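Local structure of single-stranded DNA-binding protein WHY1, chloroplastic (Arabidopsis thaliana, 4KOO) at residues Ser14-Lys19 / Gly56-Asp61; Val72-Thr77 / Cys87-Asp92; Ser116-Asn121 / Ala142-Leu147. The protein binds single-stranded DNA in chloroplasts and nucleus, guarding the plastid genome against illegitimate recombination and modulating telomere length by holding back telomerase. One frame throughout, in Å; residues are numbered along the deposited sequence.

Interaction 1: Ser14-Lys19 / Gly56-Asp61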
loop_
_atom_site.group_PDB
_atom_site.type_symbol
_atom_site.label_atom_id
_atom_site.label_comp_id
_atom_site.label_asym_id
_atom_site.label_seq_id
_atom_site.Cartn_x
_atom_site.Cartn_y
_atom_site.Cartn_z
ATOM N N SER A 14 -9.864 -8.668 16.532
ATOM C CA SER A 14 -10.596 -8.370 17.756
ATOM C C SER A 14 -9.848 -7.451 18.673
ATOM O O SER A 14 -8.609 -7.465 18.765
ATOM C CB SER A 14 -10.906 -9.671 18.507
ATOM O OG SER A 14 -11.768 -10.468 17.719
ATOM N N ILE A 15 -10.630 -6.661 19.377
ATOM C CA ILE A 15 -10.153 -5.827 20.473
ATOM C C ILE A 15 -11.015 -6.160 21.671
ATOM O O ILE A 15 -12.238 -6.062 21.600
ATOM C CB ILE A 15 -10.303 -4.355 20.107
ATOM C CG1 ILE A 15 -9.396 -4.042 18.919
ATOM C CG2 ILE A 15 -10.007 -3.424 21.298
ATOM C CD1 ILE A 15 -9.629 -2.692 18.325
ATOM N N TYR A 16 -10.368 -6.595 22.748
ATOM C CA TYR A 16 -11.032 -6.970 23.987
ATOM C C TYR A 16 -10.802 -5.935 25.095
ATOM O O TYR A 16 -9.661 -5.643 25.439
ATOM C CB TYR A 16 -10.463 -8.317 24.437
ATOM C CG TYR A 16 -10.623 -9.402 23.410
ATOM C CD1 TYR A 16 -11.867 -9.931 23.136
ATOM C CD2 TYR A 16 -9.521 -9.910 22.717
ATOM C CE1 TYR A 16 -12.028 -10.922 22.202
ATOM C CE2 TYR A 16 -9.678 -10.904 21.792
ATOM C CZ TYR A 16 -10.923 -11.408 21.541
ATOM O OH TYR A 16 -11.097 -12.399 20.612
ATOM N N LYS A 17 -11.871 -5.359 25.645
ATOM C CA LYS A 17 -11.715 -4.385 26.741
ATOM C C LYS A 17 -12.527 -4.813 27.978
ATOM O O LYS A 17 -13.085 -5.908 28.011
ATOM C CB LYS A 17 -12.077 -2.972 26.267
ATOM C CG LYS A 17 -11.133 -2.464 25.188
ATOM C CD LYS A 17 -9.743 -2.179 25.804
ATOM C CE LYS A 17 -8.671 -1.946 24.752
ATOM N NZ LYS A 17 -8.969 -0.824 23.918
ATOM N N GLY A 18 -12.549 -3.957 28.988
ATOM C CA GLY A 18 -13.119 -4.286 30.283
ATOM C C GLY A 18 -14.589 -4.633 30.239
ATOM O O GLY A 18 -15.024 -5.593 30.866
ATOM N N LYS A 19 -15.356 -3.866 29.476
ATOM C CA LYS A 19 -16.799 -4.049 29.429
ATOM C C LYS A 19 -17.356 -4.507 28.087
ATOM O O LYS A 19 -18.540 -4.754 27.973
ATOM C CB LYS A 19 -17.475 -2.750 29.860
ATOM C CG LYS A 19 -17.071 -2.316 31.258
ATOM C CD LYS A 19 -17.420 -3.388 32.309
ATOM C CE LYS A 19 -18.892 -3.846 32.215
ATOM N NZ LYS A 19 -19.292 -4.877 33.238
ATOM N N GLY A 56 -18.129 -11.339 32.726
ATOM C CA GLY A 56 -17.051 -11.833 33.564
ATOM C C GLY A 56 -15.689 -11.340 33.114
ATOM O O GLY A 56 -15.582 -10.531 32.185
ATOM N N VAL A 57 -14.643 -11.825 33.781
ATOM C CA VAL A 57 -13.280 -11.425 33.446
ATOM C C VAL A 57 -12.931 -11.890 32.040
ATOM O O VAL A 57 -12.929 -13.089 31.748
ATOM C CB VAL A 57 -12.240 -11.979 34.451
ATOM C CG1 VAL A 57 -12.249 -13.513 34.472
ATOM C CG2 VAL A 57 -10.847 -11.452 34.116
ATOM N N ARG A 58 -12.659 -10.919 31.174
ATOM C CA ARG A 58 -12.313 -11.167 29.772
ATOM C C ARG A 58 -13.003 -12.394 29.161
ATOM O O ARG A 58 -12.376 -13.276 28.576
ATOM C CB ARG A 58 -10.795 -11.197 29.614
ATOM C CG ARG A 58 -10.172 -9.866 30.057
ATOM C CD ARG A 58 -8.652 -9.855 29.983
ATOM N NE ARG A 58 -8.157 -9.845 28.608
ATOM C CZ ARG A 58 -8.069 -8.759 27.845
ATOM N NH1 ARG A 58 -8.459 -7.570 28.301
ATOM N NH2 ARG A 58 -7.596 -8.868 26.613
ATOM N N GLN A 59 -14.319 -12.430 29.338
ATOM C CA GLN A 59 -15.204 -13.266 28.544
ATOM C C GLN A 59 -16.325 -12.335 28.106
ATOM O O GLN A 59 -16.605 -11.352 28.792
ATOM C CB GLN A 59 -15.771 -14.425 29.365
ATOM C CG GLN A 59 -15.076 -15.762 29.123
ATOM C CD GLN A 59 -15.685 -16.888 29.937
ATOM O OE1 GLN A 59 -16.135 -17.897 29.386
ATOM N NE2 GLN A 59 -15.703 -16.722 31.258
ATOM N N TYR A 60 -16.964 -12.655 26.986
ATOM C CA TYR A 60 -18.010 -11.796 26.430
ATOM C C TYR A 60 -19.179 -12.650 25.989
ATOM O O TYR A 60 -19.005 -13.790 25.598
ATOM C CB TYR A 60 -17.432 -10.992 25.256
ATOM C CG TYR A 60 -16.182 -10.254 25.668
ATOM C CD1 TYR A 60 -16.257 -8.980 26.210
ATOM C CD2 TYR A 60 -14.933 -10.852 25.573
ATOM C CE1 TYR A 60 -15.129 -8.315 26.621
ATOM C CE2 TYR A 60 -13.794 -10.195 25.987
ATOM C CZ TYR A 60 -13.893 -8.918 26.503
ATOM O OH TYR A 60 -12.775 -8.218 26.922
ATOM N N ASP A 61 -20.377 -12.083 26.029
ATOM C CA ASP A 61 -21.558 -12.833 25.663
ATOM C C ASP A 61 -21.993 -12.553 24.229
ATOM O O ASP A 61 -22.706 -11.591 23.977
ATOM C CB ASP A 61 -22.679 -12.501 26.649
ATOM C CG ASP A 61 -23.901 -13.380 26.470
ATOM O OD1 ASP A 61 -23.952 -14.167 25.491
ATOM O OD2 ASP A 61 -24.822 -13.250 27.318
#

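Interaction 2: Val72-Thr77 / Cys87-Asp92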
loop_
_atom_site.group_PDB
_atom_site.type_symbol
_atom_site.label_atom_id
_atom_site.label_comp_id
_atom_site.label_asym_id
_atom_site.label_seq_id
_atom_site.Cartn_x
_atom_site.Cartn_y
_atom_site.Cartn_z
ATOM N N VAL A 72 -17.950 0.155 1.691
ATOM C CA VAL A 72 -16.832 0.842 1.030
ATOM C C VAL A 72 -16.841 2.363 1.260
ATOM O O VAL A 72 -15.833 2.928 1.662
ATOM C CB VAL A 72 -16.843 0.514 -0.426
ATOM C CG1 VAL A 72 -15.927 1.442 -1.251
ATOM C CG2 VAL A 72 -16.418 -0.957 -0.585
ATOM N N THR A 73 -17.979 3.011 1.019
ATOM C CA THR A 73 -18.057 4.471 1.229
ATOM C C THR A 73 -17.853 4.871 2.692
ATOM O O THR A 73 -17.162 5.859 2.966
ATOM C CB THR A 73 -19.381 5.045 0.626
ATOM O OG1 THR A 73 -19.503 4.598 -0.732
ATOM C CG2 THR A 73 -19.367 6.528 0.652
ATOM N N GLU A 74 -18.392 4.105 3.647
ATOM C CA GLU A 74 -18.169 4.387 5.071
ATOM C C GLU A 74 -16.724 4.217 5.468
ATOM O O GLU A 74 -16.186 4.968 6.269
ATOM C CB GLU A 74 -19.083 3.527 5.954
ATOM C CG GLU A 74 -20.529 3.861 5.650
ATOM C CD GLU A 74 -21.571 2.912 6.224
ATOM O OE1 GLU A 74 -21.336 1.688 6.320
ATOM O OE2 GLU A 74 -22.672 3.439 6.540
ATOM N N ILE A 75 -16.072 3.214 4.894
ATOM C CA ILE A 75 -14.637 3.074 5.115
ATOM C C ILE A 75 -13.885 4.301 4.560
ATOM O O ILE A 75 -12.927 4.778 5.156
ATOM C CB ILE A 75 -14.123 1.768 4.502
ATOM C CG1 ILE A 75 -14.774 0.571 5.187
ATOM C CG2 ILE A 75 -12.637 1.691 4.604
ATOM C CD1 ILE A 75 -14.736 -0.674 4.306
ATOM N N GLY A 76 -14.347 4.830 3.445
ATOM C CA GLY A 76 -13.823 6.059 2.911
ATOM C C GLY A 76 -13.896 7.202 3.885
ATOM O O GLY A 76 -12.944 7.972 4.036
ATOM N N THR A 77 -15.027 7.324 4.582
ATOM C CA THR A 77 -15.156 8.315 5.626
ATOM C C THR A 77 -14.108 8.119 6.691
ATOM O O THR A 77 -13.458 9.079 7.110
ATOM C CB THR A 77 -16.561 8.249 6.287
ATOM O OG1 THR A 77 -17.558 8.630 5.337
ATOM C CG2 THR A 77 -16.638 9.086 7.521
ATOM N N CYS A 87 -17.360 11.088 13.530
ATOM C CA CYS A 87 -18.278 10.675 12.482
ATOM C C CYS A 87 -19.366 9.780 13.065
ATOM O O CYS A 87 -19.265 9.258 14.184
ATOM C CB CYS A 87 -17.584 10.027 11.283
ATOM S SG CYS A 87 -16.747 8.476 11.554
ATOM N N GLU A 88 -20.420 9.642 12.292
ATOM C CA GLU A 88 -21.594 8.939 12.744
ATOM C C GLU A 88 -22.277 8.356 11.514
ATOM O O GLU A 88 -22.361 9.044 10.485
ATOM C CB GLU A 88 -22.484 9.948 13.451
ATOM C CG GLU A 88 -23.640 9.349 14.174
ATOM C CD GLU A 88 -24.366 10.388 15.009
ATOM O OE1 GLU A 88 -24.380 11.581 14.608
ATOM O OE2 GLU A 88 -24.892 9.997 16.061
ATOM N N PHE A 89 -22.714 7.101 11.611
ATOM C CA PHE A 89 -23.392 6.423 10.539
ATOM C C PHE A 89 -24.728 5.862 10.995
ATOM O O PHE A 89 -24.847 5.315 12.113
ATOM C CB PHE A 89 -22.574 5.247 10.056
ATOM C CG PHE A 89 -21.148 5.594 9.690
ATOM C CD1 PHE A 89 -20.862 6.257 8.527
ATOM C CD2 PHE A 89 -20.112 5.239 10.523
ATOM C CE1 PHE A 89 -19.527 6.571 8.186
ATOM C CE2 PHE A 89 -18.782 5.533 10.181
ATOM C CZ PHE A 89 -18.510 6.177 8.996
ATOM N N PHE A 90 -25.713 5.997 10.113
ATOM C CA PHE A 90 -27.099 5.601 10.402
ATOM C C PHE A 90 -27.553 4.531 9.440
ATOM O O PHE A 90 -27.556 4.754 8.238
ATOM C CB PHE A 90 -28.033 6.837 10.274
ATOM C CG PHE A 90 -27.586 8.005 11.061
ATOM C CD1 PHE A 90 -27.974 8.166 12.392
ATOM C CD2 PHE A 90 -26.776 8.975 10.489
ATOM C CE1 PHE A 90 -27.555 9.247 13.122
ATOM C CE2 PHE A 90 -26.350 10.063 11.229
ATOM C CZ PHE A 90 -26.731 10.202 12.543
ATOM N N HIS A 91 -27.960 3.368 9.965
ATOM C CA HIS A 91 -28.374 2.243 9.156
ATOM C C HIS A 91 -29.768 1.737 9.492
ATOM O O HIS A 91 -30.153 1.710 10.638
ATOM C CB HIS A 91 -27.439 1.063 9.361
ATOM C CG HIS A 91 -26.130 1.189 8.639
ATOM N ND1 HIS A 91 -25.208 0.166 8.610
ATOM C CD2 HIS A 91 -25.602 2.195 7.901
ATOM C CE1 HIS A 91 -24.155 0.548 7.906
ATOM N NE2 HIS A 91 -24.365 1.771 7.461
ATOM N N ASP A 92 -30.485 1.319 8.463
ATOM C CA ASP A 92 -31.668 0.455 8.621
ATOM C C ASP A 92 -31.361 -0.867 7.926
ATOM O O ASP A 92 -31.278 -0.898 6.703
ATOM C CB ASP A 92 -32.871 1.121 7.957
ATOM C CG ASP A 92 -34.121 0.231 7.964
ATOM O OD1 ASP A 92 -34.011 -0.965 8.315
ATOM O OD2 ASP A 92 -35.190 0.771 7.602
#

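Interaction 3: Ser116-Asn121 / Ala142-Leu147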
loop_
_atom_site.group_PDB
_atom_site.type_symbol
_atom_site.label_atom_id
_atom_site.label_comp_id
_atom_site.label_asym_id
_atom_site.label_seq_id
_atom_site.Cartn_x
_atom_site.Cartn_y
_atom_site.Cartn_z
ATOM N N SER A 116 -5.763 10.418 23.428
ATOM C CA SER A 116 -5.356 10.189 22.063
ATOM C C SER A 116 -6.080 9.005 21.427
ATOM O O SER A 116 -5.900 8.763 20.230
ATOM C CB SER A 116 -3.860 9.958 22.026
ATOM O OG SER A 116 -3.562 8.860 22.852
ATOM N N GLY A 117 -6.901 8.288 22.191
ATOM C CA GLY A 117 -7.641 7.174 21.637
ATOM C C GLY A 117 -8.971 7.599 21.033
ATOM O O GLY A 117 -9.236 8.784 20.842
ATOM N N HIS A 118 -9.778 6.613 20.692
ATOM C CA HIS A 118 -11.097 6.823 20.091
ATOM C C HIS A 118 -12.031 5.895 20.818
ATOM O O HIS A 118 -11.592 5.005 21.543
ATOM C CB HIS A 118 -11.110 6.452 18.604
ATOM C CG HIS A 118 -10.635 7.531 17.690
ATOM N ND1 HIS A 118 -9.316 7.909 17.612
ATOM C CD2 HIS A 118 -11.312 8.364 16.858
ATOM C CE1 HIS A 118 -9.188 8.899 16.742
ATOM N NE2 HIS A 118 -10.386 9.196 16.269
ATOM N N PHE A 119 -13.327 6.105 20.634
ATOM C CA PHE A 119 -14.291 5.067 20.936
ATOM C C PHE A 119 -15.162 4.747 19.737
ATOM O O PHE A 119 -15.345 5.572 18.843
ATOM C CB PHE A 119 -15.114 5.414 22.163
ATOM C CG PHE A 119 -16.115 6.520 21.960
ATOM C CD1 PHE A 119 -17.364 6.265 21.407
ATOM C CD2 PHE A 119 -15.821 7.814 22.367
ATOM C CE1 PHE A 119 -18.291 7.305 21.254
ATOM C CE2 PHE A 119 -16.731 8.838 22.216
ATOM C CZ PHE A 119 -17.972 8.584 21.668
ATOM N N PHE A 120 -15.679 3.521 19.722
ATOM C CA PHE A 120 -16.772 3.131 18.854
ATOM C C PHE A 120 -17.991 2.906 19.761
ATOM O O PHE A 120 -17.909 2.247 20.800
ATOM C CB PHE A 120 -16.508 1.812 18.155
ATOM C CG PHE A 120 -15.556 1.883 16.997
ATOM C CD1 PHE A 120 -14.365 2.557 17.091
ATOM C CD2 PHE A 120 -15.860 1.240 15.806
ATOM C CE1 PHE A 120 -13.497 2.605 16.002
ATOM C CE2 PHE A 120 -14.996 1.282 14.718
ATOM C CZ PHE A 120 -13.816 1.961 14.822
ATOM N N ASN A 121 -19.121 3.457 19.371
ATOM C CA ASN A 121 -20.349 3.176 20.106
ATOM C C ASN A 121 -21.411 2.737 19.127
ATOM O O ASN A 121 -21.674 3.459 18.150
ATOM C CB ASN A 121 -20.802 4.428 20.832
ATOM C CG ASN A 121 -21.949 4.158 21.789
ATOM O OD1 ASN A 121 -21.734 3.683 22.901
ATOM N ND2 ASN A 121 -23.176 4.395 21.330
ATOM N N ALA A 142 -2.860 3.246 19.202
ATOM C CA ALA A 142 -2.157 2.173 18.490
ATOM C C ALA A 142 -3.148 1.208 17.839
ATOM O O ALA A 142 -2.972 0.845 16.695
ATOM C CB ALA A 142 -1.271 1.409 19.449
ATOM N N GLU A 143 -4.197 0.832 18.574
ATOM C CA GLU A 143 -5.250 -0.048 18.060
ATOM C C GLU A 143 -5.977 0.587 16.866
ATOM O O GLU A 143 -6.287 -0.072 15.891
ATOM C CB GLU A 143 -6.241 -0.390 19.175
ATOM C CG GLU A 143 -5.685 -1.308 20.227
ATOM C CD GLU A 143 -6.537 -1.412 21.479
ATOM O OE1 GLU A 143 -7.336 -0.494 21.743
ATOM O OE2 GLU A 143 -6.373 -2.403 22.219
ATOM N N PHE A 144 -6.247 1.893 16.962
ATOM C CA PHE A 144 -6.934 2.628 15.905
ATOM C C PHE A 144 -6.072 2.678 14.668
ATOM O O PHE A 144 -6.574 2.555 13.532
ATOM C CB PHE A 144 -7.270 4.039 16.399
ATOM C CG PHE A 144 -8.246 4.771 15.532
ATOM C CD1 PHE A 144 -9.593 4.439 15.558
ATOM C CD2 PHE A 144 -7.828 5.771 14.692
ATOM C CE1 PHE A 144 -10.496 5.096 14.730
ATOM C CE2 PHE A 144 -8.745 6.446 13.859
ATOM C CZ PHE A 144 -10.054 6.117 13.899
ATOM N N ALA A 145 -4.765 2.813 14.872
ATOM C CA ALA A 145 -3.828 2.875 13.773
ATOM C C ALA A 145 -3.786 1.546 13.033
ATOM O O ALA A 145 -3.691 1.535 11.811
ATOM C CB ALA A 145 -2.415 3.261 14.246
ATOM N N VAL A 146 -3.874 0.434 13.769
ATOM C CA VAL A 146 -3.996 -0.887 13.125
ATOM C C VAL A 146 -5.298 -0.993 12.305
ATOM O O VAL A 146 -5.312 -1.481 11.165
ATOM C CB VAL A 146 -3.943 -2.004 14.189
ATOM C CG1 VAL A 146 -4.201 -3.390 13.587
ATOM C CG2 VAL A 146 -2.588 -2.002 14.853
ATOM N N LEU A 147 -6.408 -0.546 12.896
ATOM C CA LEU A 147 -7.675 -0.536 12.164
ATOM C C LEU A 147 -7.558 0.293 10.876
ATOM O O LEU A 147 -7.982 -0.147 9.799
ATOM C CB LEU A 147 -8.826 -0.046 13.055
ATOM C CG LEU A 147 -9.257 -0.916 14.229
ATOM C CD1 LEU A 147 -10.362 -0.233 15.002
ATOM C CD2 LEU A 147 -9.704 -2.275 13.754
#

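Interaction 1: Ser14-Lys19 / Gly56-Asp61
Tyr16 and Tyr60 each set CG beside the backbone N and anti to the carbonyl carbon (chi1 -58° and -53°), which turns both rings toward each other, between the end of strand 9-16 and the 56-61 loop. There the Tyr60 hydroxyl donates a hydrogen bond of 2.6 Å from its OH to Lys17 O, the acceptor lying in the plane of the Tyr60 ring at its edge. The donor comes in bent from the C=O direction, at 137°, and somewhat tilted from the carbonyl plane. The planes of the two tyrosine rings differ by little, yet one ring is displaced so far along the other that little of either face is shared; Tyr16 CD1 meets Tyr60 CE2 at 3.5 Å. Arg58, poorly ordered and bent at chi3, brings NH2 to 3.6 Å from Tyr16 CB. A leucine in place of Tyr60 would probably leave Lys17 O without this donor and Tyr16 without its aromatic neighbour. Lys17 belongs to a region probably required for single-stranded DNA binding, as in related proteins, and the backbone N of Tyr60 hydrogen-bonds a MES molecule, probably from the crystallisation liquor. Both tyrosines also touch Ala21 of strand 20-33, while Lys17 NZ turns to Glu143 of helix 141-158 and Pro138 O of strand 131-139.

Interaction 2: Val72-Thr77 / Cys87-Asp92
His91 NE2 donates to Glu74 OE2 over 2.5 Å, with an N-H...O angle of 158°. The carboxylate uses the syn lone pair of OE2 and lies nearly coplanar with the imidazole, 14° between the planes, so the bond runs in from the ring edge. The other ends are held too: Glu74 OE1 accepts from Ser71 N, and His91 ND1 bonds a sulfonate oxygen of a bound MES, while Phe68 stacks on the imidazole. These second partners probably limit how far either flat group can turn. This His-carboxylate pair lies at one end of a helix-on-strand contact, helix 72-77 running almost antiparallel to strand 87-91 with axes 10.2 Å apart; within this chain the strand is an outermost one of the second antiparallel sheet of the Whirly domain. Nearer the middle, Glu74 CB sits over a face of the Phe89 ring, a CH-pi contact 4.2 Å from the centroid. Glu74 CG continues across that ring, 3.8 Å from Phe89 CD1. One turn on, Thr77 places CG2 anti to its backbone N, and this methyl reaches Phe89 CZ at 3.8 Å and Cys87 CB at 4.0 Å. Thr73 and Thr77 also pack on Ala142 of the second subunit.

Interaction 3: Ser116-Asn121 / Ala142-Leu147
Phe144 leaves helix 142-147 with CG anti to its backbone N (chi1 -166°), and from its CB the ring extends toward strand 118-121 to lie flat against His118. CG, the first ring atom, faces His118 ND1 at 3.9 Å. On one flank CD1 lies by His118 CG and CB, and CE1 beyond it is 3.8 Å from His118 CG; on the other, CD2 lies by ND1 and CE1 of the imidazole, and Phe144 CE2 is 3.8 Å from His118 CE1. CZ, at the tip, is over the centre of the imidazole, near His118 NE2 and CD2. The result is a true face-to-face stack, with centroids 3.9 Å apart and planes only 2° off parallel, in which all six ring carbons find a neighbour on the histidine. Phe120, two residues farther along the strand, approaches the Phe144 ring differently: the side chains cross at about a right angle, and Phe120 CE1 meets Phe144 CE1 edge to edge at 4.1 Å. Its CZ meets Leu147 CD1, also at 4.1 Å, so that one phenylalanine touches two residues a helical turn apart. The contact is carried by ring stacking and van der Waals packing, with no hydrogen bond between the segments. The helix crosses the strand at 65°, with axes 9.7 Å apart. Ile139 of strand 131-139 touches both Phe120 and Phe144, and Val109 of strand 103-111 packs on Phe120. Leu147 also meets His13 of strand 9-16, while Ala142, Ala145 and Val146 pack against helix 72-79 of the third subunit.

How the interactions relate
Interaction 3 is buried, whereas interactions 1 and 2 are surface contacts, and their chemistry differs: ring stacking and aliphatic packing in 116-121 / 142-147, a tyrosine-to-carbonyl bond between loops in interaction 1, and a histidine-carboxylate bond beside a phenylalanine ring packed on the helix in interaction 2. Interactions 2 and 3 each set a helix against the same antiparallel sheet, on strands 87-91 and 118-126, with centres 16 Å apart and no touch. Interactions 1 and 3 meet directly: Lys17 NZ and Glu143 OE1 form a 2.7 Å salt bridge, and Ile15 packs on Leu147. Interaction 1, at the first sheet, stays about 14 Å from interaction 2 by nearest atoms.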